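Local coordinates for acyl-CoA Binding Protein (Moniliophthora perniciosa, PDB 3FP5) that probably binds long-chain acyl-CoA esters and so serves fatty acid metabolism as an intracellular carrier of activated acyl chains, at residues F8-A11 with V12-Q16; Y33-K36 with Y37-A41. All blocks are in the same frame, centred on the assembly; numbering follows the deposited sequence.

Contact 1: residues F8-A11 with V12-Q16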
loop_
_atom_site.group_PDB
_atom_site.type_symbol
_atom_site.label_atom_id
_atom_site.label_comp_id
_atom_site.label_asym_id
_atom_site.label_seq_id
_atom_site.Cartn_x
_atom_site.Cartn_y
_atom_site.Cartn_z
ATOM N N PHE A 8 -3.451 4.526 8.370
ATOM C CA PHE A 8 -2.999 3.359 7.614
ATOM C C PHE A 8 -4.132 2.347 7.436
ATOM O O PHE A 8 -4.379 1.875 6.328
ATOM C CB PHE A 8 -1.808 2.702 8.323
ATOM C CG PHE A 8 -1.425 1.361 7.759
ATOM C CD1 PHE A 8 -0.748 1.273 6.549
ATOM C CD2 PHE A 8 -1.764 0.185 8.429
ATOM C CE1 PHE A 8 -0.385 0.025 6.018
ATOM C CE2 PHE A 8 -1.417 -1.076 7.903
ATOM C CZ PHE A 8 -0.721 -1.155 6.701
ATOM N N ASP A 9 -4.831 2.020 8.518
ATOM C CA ASP A 9 -5.881 1.003 8.436
ATOM C C ASP A 9 -7.012 1.464 7.494
ATOM O O ASP A 9 -7.548 0.673 6.715
ATOM C CB ASP A 9 -6.416 0.661 9.829
ATOM C CG ASP A 9 -5.398 -0.110 10.683
ATOM O OD1 ASP A 9 -4.435 -0.663 10.125
ATOM O OD2 ASP A 9 -5.584 -0.180 11.907
ATOM N N LYS A 10 -7.347 2.746 7.536
ATOM C CA LYS A 10 -8.366 3.271 6.616
ATOM C C LYS A 10 -7.888 3.161 5.160
ATOM O O LYS A 10 -8.643 2.742 4.270
ATOM C CB LYS A 10 -8.720 4.720 6.978
ATOM C CG LYS A 10 -9.826 5.361 6.120
ATOM C CD LYS A 10 -11.116 4.518 6.060
ATOM C CE LYS A 10 -11.782 4.401 7.422
ATOM N NZ LYS A 10 -13.102 3.707 7.393
ATOM N N ALA A 11 -6.634 3.520 4.909
ATOM C CA ALA A 11 -6.054 3.397 3.577
ATOM C C ALA A 11 -6.122 1.949 3.064
ATOM O O ALA A 11 -6.457 1.714 1.901
ATOM C CB ALA A 11 -4.606 3.908 3.558
ATOM N N VAL A 12 -5.781 0.992 3.927
ATOM C CA VAL A 12 -5.828 -0.426 3.572
ATOM C C VAL A 12 -7.257 -0.839 3.184
ATOM O O VAL A 12 -7.466 -1.511 2.177
ATOM C CB VAL A 12 -5.333 -1.297 4.742
ATOM C CG1 VAL A 12 -5.646 -2.782 4.507
ATOM C CG2 VAL A 12 -3.836 -1.086 4.941
ATOM N N GLU A 13 -8.233 -0.427 3.985
ATOM C CA GLU A 13 -9.629 -0.722 3.689
ATOM C C GLU A 13 -10.008 -0.196 2.311
ATOM O O GLU A 13 -10.690 -0.873 1.543
ATOM C CB GLU A 13 -10.538 -0.101 4.750
ATOM C CG GLU A 13 -11.998 -0.335 4.491
ATOM C CD GLU A 13 -12.889 0.375 5.493
ATOM O OE1 GLU A 13 -12.345 1.100 6.372
ATOM O OE2 GLU A 13 -14.123 0.194 5.392
ATOM N N ILE A 14 -9.563 1.020 2.007
ATOM C CA ILE A 14 -9.860 1.635 0.713
ATOM C C ILE A 14 -9.186 0.864 -0.429
ATOM O O ILE A 14 -9.828 0.516 -1.415
ATOM C CB ILE A 14 -9.454 3.127 0.696
ATOM C CG1 ILE A 14 -10.413 3.928 1.588
ATOM C CG2 ILE A 14 -9.455 3.676 -0.727
ATOM C CD1 ILE A 14 -9.913 5.302 1.935
ATOM N N VAL A 15 -7.894 0.595 -0.285
ATOM C CA VAL A 15 -7.156 -0.135 -1.302
ATOM C C VAL A 15 -7.799 -1.497 -1.571
ATOM O O VAL A 15 -7.988 -1.884 -2.731
ATOM C CB VAL A 15 -5.675 -0.307 -0.903
ATOM C CG1 VAL A 15 -5.011 -1.326 -1.807
ATOM C CG2 VAL A 15 -4.960 1.046 -0.970
ATOM N N GLN A 16 -8.158 -2.206 -0.504
ATOM C CA GLN A 16 -8.809 -3.515 -0.652
ATOM C C GLN A 16 -10.159 -3.413 -1.347
ATOM O O GLN A 16 -10.644 -4.394 -1.927
ATOM C CB GLN A 16 -8.984 -4.194 0.707
ATOM C CG GLN A 16 -7.691 -4.684 1.316
ATOM C CD GLN A 16 -7.861 -5.113 2.757
ATOM O OE1 GLN A 16 -8.854 -4.768 3.409
ATOM N NE2 GLN A 16 -6.891 -5.859 3.271
#

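Contact 2: residues Y33-K36 with Y37-A41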
loop_
_atom_site.group_PDB
_atom_site.type_symbol
_atom_site.label_atom_id
_atom_site.label_comp_id
_atom_site.label_asym_id
_atom_site.label_seq_id
_atom_site.Cartn_x
_atom_site.Cartn_y
_atom_site.Cartn_z
ATOM N N TYR A 33 4.012 -1.703 -4.557
ATOM C CA TYR A 33 4.395 -0.693 -3.576
ATOM C C TYR A 33 3.491 -0.792 -2.346
ATOM O O TYR A 33 3.956 -0.786 -1.199
ATOM C CB TYR A 33 4.311 0.691 -4.224
ATOM C CG TYR A 33 4.878 1.829 -3.413
ATOM C CD1 TYR A 33 6.112 2.402 -3.735
ATOM C CD2 TYR A 33 4.166 2.355 -2.338
ATOM C CE1 TYR A 33 6.616 3.473 -3.000
ATOM C CE2 TYR A 33 4.665 3.411 -1.600
ATOM C CZ TYR A 33 5.888 3.967 -1.931
ATOM O OH TYR A 33 6.367 5.031 -1.184
ATOM N N PHE A 34 2.186 -0.886 -2.583
ATOM C CA PHE A 34 1.247 -1.105 -1.490
ATOM C C PHE A 34 1.563 -2.401 -0.747
ATOM O O PHE A 34 1.513 -2.445 0.483
ATOM C CB PHE A 34 -0.193 -1.169 -2.008
ATOM C CG PHE A 34 -0.805 0.181 -2.313
ATOM C CD1 PHE A 34 -0.771 1.211 -1.379
ATOM C CD2 PHE A 34 -1.459 0.395 -3.521
ATOM C CE1 PHE A 34 -1.358 2.449 -1.665
ATOM C CE2 PHE A 34 -2.053 1.625 -3.811
ATOM C CZ PHE A 34 -1.997 2.649 -2.880
ATOM N N TYR A 35 1.879 -3.458 -1.494
ATOM C CA TYR A 35 2.147 -4.758 -0.881
ATOM C C TYR A 35 3.321 -4.668 0.082
ATOM O O TYR A 35 3.229 -5.110 1.236
ATOM C CB TYR A 35 2.454 -5.838 -1.930
ATOM C CG TYR A 35 2.764 -7.179 -1.287
ATOM C CD1 TYR A 35 1.741 -7.996 -0.831
ATOM C CD2 TYR A 35 4.080 -7.599 -1.082
ATOM C CE1 TYR A 35 2.010 -9.212 -0.222
ATOM C CE2 TYR A 35 4.360 -8.813 -0.475
ATOM C CZ TYR A 35 3.320 -9.616 -0.047
ATOM O OH TYR A 35 3.582 -10.818 0.565
ATOM N N LYS A 36 4.422 -4.094 -0.393
ATOM C CA LYS A 36 5.653 -4.133 0.380
ATOM C C LYS A 36 5.476 -3.350 1.684
ATOM O O LYS A 36 5.904 -3.803 2.749
ATOM C CB LYS A 36 6.865 -3.653 -0.442
ATOM C CG LYS A 36 6.966 -2.148 -0.666
ATOM C CD LYS A 36 7.978 -1.837 -1.767
ATOM C CE LYS A 36 8.172 -0.337 -1.937
ATOM N NZ LYS A 36 8.958 0.004 -3.157
ATOM N N TYR A 37 4.797 -2.207 1.615
ATOM C CA TYR A 37 4.590 -1.429 2.835
ATOM C C TYR A 37 3.476 -1.997 3.711
ATOM O O TYR A 37 3.503 -1.834 4.934
ATOM C CB TYR A 37 4.407 0.067 2.542
ATOM C CG TYR A 37 5.722 0.716 2.184
ATOM C CD1 TYR A 37 6.783 0.718 3.091
ATOM C CD2 TYR A 37 5.924 1.294 0.931
ATOM C CE1 TYR A 37 7.990 1.304 2.773
ATOM C CE2 TYR A 37 7.144 1.866 0.599
ATOM C CZ TYR A 37 8.176 1.865 1.531
ATOM O OH TYR A 37 9.394 2.430 1.227
ATOM N N PHE A 38 2.497 -2.669 3.099
ATOM C CA PHE A 38 1.505 -3.368 3.897
ATOM C C PHE A 38 2.164 -4.431 4.785
ATOM O O PHE A 38 1.906 -4.485 5.982
ATOM C CB PHE A 38 0.412 -4.000 3.038
ATOM C CG PHE A 38 -0.540 -4.843 3.836
ATOM C CD1 PHE A 38 -1.591 -4.257 4.533
ATOM C CD2 PHE A 38 -0.368 -6.219 3.917
ATOM C CE1 PHE A 38 -2.465 -5.032 5.279
ATOM C CE2 PHE A 38 -1.235 -6.999 4.666
ATOM C CZ PHE A 38 -2.284 -6.411 5.350
ATOM N N LYS A 39 3.009 -5.272 4.192
ATOM C CA LYS A 39 3.714 -6.283 4.968
ATOM C C LYS A 39 4.624 -5.633 6.005
ATOM O O LYS A 39 4.625 -6.020 7.170
ATOM C CB LYS A 39 4.507 -7.209 4.047
ATOM C CG LYS A 39 3.636 -7.904 3.034
ATOM C CD LYS A 39 2.615 -8.799 3.726
ATOM C CE LYS A 39 3.292 -9.969 4.415
ATOM N NZ LYS A 39 2.288 -11.014 4.798
ATOM N N GLN A 40 5.376 -4.622 5.584
ATOM C CA GLN A 40 6.336 -3.970 6.478
ATOM C C GLN A 40 5.633 -3.288 7.662
ATOM O O GLN A 40 6.182 -3.200 8.770
ATOM C CB GLN A 40 7.186 -2.970 5.696
ATOM C CG GLN A 40 8.432 -2.484 6.442
ATOM C CD GLN A 40 9.484 -3.577 6.655
ATOM O OE1 GLN A 40 9.487 -4.587 5.943
ATOM N NE2 GLN A 40 10.366 -3.384 7.627
ATOM N N ALA A 41 4.413 -2.805 7.424
ATOM C CA ALA A 41 3.653 -2.095 8.459
ATOM C C ALA A 41 2.997 -3.032 9.466
ATOM O O ALA A 41 2.692 -2.634 10.589
ATOM C CB ALA A 41 2.579 -1.196 7.821
HETATM O O HOH W 1 1.425 -12.303 1.704
HETATM O O HOH W 2 9.829 2.748 -1.460
#

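Contact 1: residues F8-A11 with V12-Q16
Val-12 meets Phe-8 one helical turn back, through both backbone and side chain. Its N donates to Phe-8 O at 2.9 Å, and its CG2 sits over one face of the Phe-8 ring, 3.8 Å from the ring centroid and displaced toward the rim, where CZ is the closest ring atom. This is a CH-pi contact, with the methyl 19° off the ring normal. The valine torsion serves it: CG2 of Val-12 lies beside its own backbone N and anti to the carbonyl carbon (chi1 168°), on the side facing the preceding turn, where the Phe-8 ring comes forward to meet it.

Glu-13 makes the charged pair. Its chain runs out extended alongside Lys-10, the two pointing the same way, and Lys-10 NZ donates to Glu-13 OE1 at 2.9 Å in a salt bridge. The ammonium approaches on the syn side but 31° out of the carboxylate plane. Lys-10 reaches it by bending at chi2 and chi3, which lays CD and CE beside the same oxygen.

All this belongs to helix 5-17 of the all-helical acyl-CoA-binding fold, whose apolar side turns inward: Tyr-77 and Tyr-80 of helix 73-91 also pack on the Phe-8 ring, and Ala-11 rests on Tyr-80 and Leu-84.

Ile-14 donates its N to Lys-10 O at 3.0 Å and brings CG1 back to the same carbonyl oxygen, 3.4 Å from it; its CD1 then passes Lys-10 CG at van der Waals range. Val-15 closes the series with a nearly straight hydrogen bond from its N to Ala-11 O, and its CG2 lies 3.3 Å from that acceptor.

Contact 2: residues Y33-K36 with Y37-A41
Lys-39 lies across the ring of Tyr-35, one turn earlier, and can be followed outward from its backbone. CB stands near Tyr-35 O, the acceptor that also receives Lys-39 N in a hydrogen bond of 3.0 Å. CG, anti to the carbonyl carbon (chi1 -58°), drops over one face of the Tyr-35 ring, 3.8 Å from its centroid and shifted toward CZ, giving a CH-pi contact. CD continues across the phenol end, 3.9 Å from Tyr-35 OH, and the chain curls at chi2 and chi3, keeping CE near that oxygen. At the tip, NZ donates weakly to a water that also hydrogen-bonds Tyr-35 OH at 2.9 Å; a bound MES, probably from the crystallisation liquor, is a further, long and weak partner of this ammonium.

Tyr-37 is held from two directions. Its CD2-CE2 edge points into the face of the Tyr-33 ring in an edge-to-face pair, with centroids 5.0 Å apart and planes at 61°. Lys-36 runs alongside, its CG over one face of Tyr-37 in a looser CH-pi contact and its CE passing the rim at 3.5 Å from Tyr-37 CE2. A second water joins the two tips, at 2.7 Å from Tyr-37 OH and more weakly to Lys-36 NZ.

From helix 73-91, Lys-79 touches both Tyr-33 and Tyr-37, and Lys-83 makes a cation-pi contact with Tyr-33. Tyr-35, Phe-38 and Lys-39 belong to the part of helix 28-42 that in related acyl-CoA-binding proteins helps bind the ligand, probably here too.

How the contacts relate
Contacts 1 and 2 lie on consecutive helices, 5-17 and 28-42, with centres 12 Å apart, and they touch directly. The Phe-8 ring of contact 1 also reaches contact 2, with its CZ 3.5 Å from Ala-41 CB. Val-12 CG2 in turn reaches Phe-38 CD1 at 3.9 Å, and Val-15 CG2 meets Phe-34 CZ at the same separation. Tyr-80 of helix 73-91 joins both, touching Phe-8 and Phe-34. The side chains of Val-15 and Phe-38 each come within about 4 Å of bound MES, which probably came from the crystallisation liquor but may mark a pocket, whereas the zinc ion is about 11 Å from the Phe-8 side chain.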